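Local structure of DNA ligase (Alteromonas mediterranea, 6GDR) at residues Leu74-Ala77 with Arg83-Ser86. The protein probably seals nicks in duplex DNA as a minimal Lig E-type, ATP-dependent DNA ligase, passing through an adenylylated intermediate. Sequence-based numbering, arbitrary orientation.
Sequences LWIA and RTAS. With nucleotides of chain A.
I76 and T84 meet in a small, water-bridged contact between a strand end with its following loop and a helix, in the nucleotidyltransferase domain of this ATP-dependent ligase, where the end of strand 70-75 and the residues just after it pack against helix 81-89. The two segments bury 201 Å² in total, and no direct hydrogen bond joins them. The direct contact centres on I76, whose CD1 approaches the T84 hydroxyl, OG1, to 3.4 Å; the two side chains run past one another in opposite directions. The same methyl sits over one face of the R83 guanidinium, 4.0 Å above its plane and displaced toward the rim. The R83 chain bends at chi3 (144°), and the two side chains cross at about a right angle. From the helix, T84 CG2 comes within 3.5 Å of the strand carbonyl L74 O. With chi1 at -60°, T84 carries this methyl anti to its own N and leaves OG1 beside that N, where the hydroxyl is hydrogen-bonded to Q80 O. A water links the two segments: it accepts from I76 N at 2.6 Å and donates to T84 OG1, with a weak bond to A77 O. W75, the last residue of strand 70-75, has its side chain about 7 Å from the bound AMP, and E73 of the same strand lines the nucleotide pocket; A77 N lies 3.7 Å above the centre of the indole. The helix also reaches the DNA, consistent with a part in holding it: S86 OG donates a hydrogen bond of 2.5 Å to OP1 of DC16 of chain A.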
# COMPACT_ATOMS: atom_id res chain seq x y z
N LEU D 74 0.72 9.72 3.76
CA LEU D 74 1.28 10.12 5.04
C LEU D 74 2.27 9.06 5.50
O LEU D 74 1.90 7.90 5.70
CB LEU D 74 0.17 10.32 6.07
CG LEU D 74 -0.83 11.43 5.75
CD1 LEU D 74 -1.96 11.45 6.76
CD2 LEU D 74 -0.14 12.79 5.71
N TRP D 75 3.53 9.46 5.67
CA TRP D 75 4.62 8.51 5.77
C TRP D 75 5.77 9.14 6.54
O TRP D 75 6.01 10.34 6.44
CB TRP D 75 5.06 8.07 4.37
CG TRP D 75 6.18 7.07 4.32
CD1 TRP D 75 6.10 5.74 4.59
CD2 TRP D 75 7.53 7.32 3.93
NE1 TRP D 75 7.32 5.14 4.41
CE2 TRP D 75 8.22 6.09 4.00
CE3 TRP D 75 8.23 8.47 3.53
CZ2 TRP D 75 9.58 5.98 3.70
CZ3 TRP D 75 9.58 8.35 3.23
CH2 TRP D 75 10.24 7.12 3.32
N ILE D 76 6.47 8.30 7.31
CA ILE D 76 7.62 8.74 8.09
C ILE D 76 8.88 8.16 7.47
O ILE D 76 9.73 8.90 6.95
CB ILE D 76 7.49 8.29 9.56
CG1 ILE D 76 6.22 8.88 10.19
CG2 ILE D 76 8.72 8.72 10.36
CD1 ILE D 76 5.83 8.23 11.50
N ALA D 77 9.02 6.84 7.52
CA ALA D 77 10.18 6.15 6.97
C ALA D 77 9.77 4.71 6.70
O ALA D 77 8.64 4.29 6.99
CB ALA D 77 11.38 6.24 7.91
N ARG D 83 3.26 2.25 13.48
CA ARG D 83 3.39 3.50 14.22
C ARG D 83 2.74 4.65 13.46
O ARG D 83 2.07 5.49 14.07
CB ARG D 83 4.87 3.78 14.48
CG ARG D 83 5.16 5.16 15.05
CD ARG D 83 6.52 5.20 15.73
NE ARG D 83 7.21 6.47 15.53
CZ ARG D 83 8.09 6.71 14.57
NH1 ARG D 83 8.42 5.77 13.70
NH2 ARG D 83 8.66 7.91 14.48
N THR D 84 2.93 4.71 12.14
CA THR D 84 2.32 5.77 11.35
C THR D 84 0.80 5.71 11.45
O THR D 84 0.14 6.73 11.63
CB THR D 84 2.77 5.66 9.89
OG1 THR D 84 4.19 5.79 9.81
CG2 THR D 84 2.11 6.74 9.04
N ALA D 85 0.23 4.51 11.31
CA ALA D 85 -1.22 4.37 11.42
C ALA D 85 -1.72 4.74 12.81
O ALA D 85 -2.89 5.11 12.95
CB ALA D 85 -1.63 2.94 11.07
N SER D 86 -0.86 4.66 13.83
CA SER D 86 -1.28 5.04 15.17
C SER D 86 -1.42 6.56 15.29
O SER D 86 -2.32 7.05 15.97
CB SER D 86 -0.29 4.51 16.20
OG SER D 86 -0.63 4.94 17.51
P DC A 16 -3.48 3.09 18.71
OP1 DC A 16 -2.71 4.34 18.84
OP2 DC A 16 -3.44 2.09 19.80
O5' DC A 16 -5.00 3.46 18.42
C5' DC A 16 -5.37 4.00 17.16
C4' DC A 16 -6.80 4.49 17.17
O4' DC A 16 -7.70 3.38 16.89
C3' DC A 16 -7.26 5.08 18.50
O3' DC A 16 -8.18 6.15 18.27
C2' DC A 16 -7.89 3.88 19.18
C1' DC A 16 -8.54 3.15 18.01
N1 DC A 16 -8.69 1.67 18.18
C2 DC A 16 -9.88 1.04 17.79
O2 DC A 16 -10.80 1.72 17.31
N3 DC A 16 -10.00 -0.30 17.94
C4 DC A 16 -8.99 -1.01 18.46
N4 DC A 16 -9.16 -2.33 18.59
C5 DC A 16 -7.77 -0.39 18.86
C6 DC A 16 -7.67 0.93 18.70
P DT A 15 -0.10 -2.26 16.73
OP1 DT A 15 1.16 -1.49 16.86
OP2 DT A 15 -0.40 -3.33 17.70
O5' DT A 15 -1.33 -1.24 16.73
C5' DT A 15 -1.40 -0.22 15.74
C4' DT A 15 -2.72 0.51 15.80
O4' DT A 15 -3.78 -0.35 15.32
C3' DT A 15 -3.15 0.94 17.21
O3' DT A 15 -3.01 2.36 17.36
C2' DT A 15 -4.61 0.48 17.34
C1' DT A 15 -4.98 0.04 15.93
N1 DT A 15 -5.95 -1.11 15.88
C2 DT A 15 -7.19 -0.91 15.32
O2 DT A 15 -7.56 0.15 14.87
N3 DT A 15 -8.00 -2.02 15.32
C4 DT A 15 -7.69 -3.28 15.81
O4 DT A 15 -8.48 -4.21 15.77
C5 DT A 15 -6.36 -3.41 16.38
C7 DT A 15 -5.91 -4.73 16.94
C6 DT A 15 -5.57 -2.33 16.38
O HOH W 1 5.81 5.79 7.79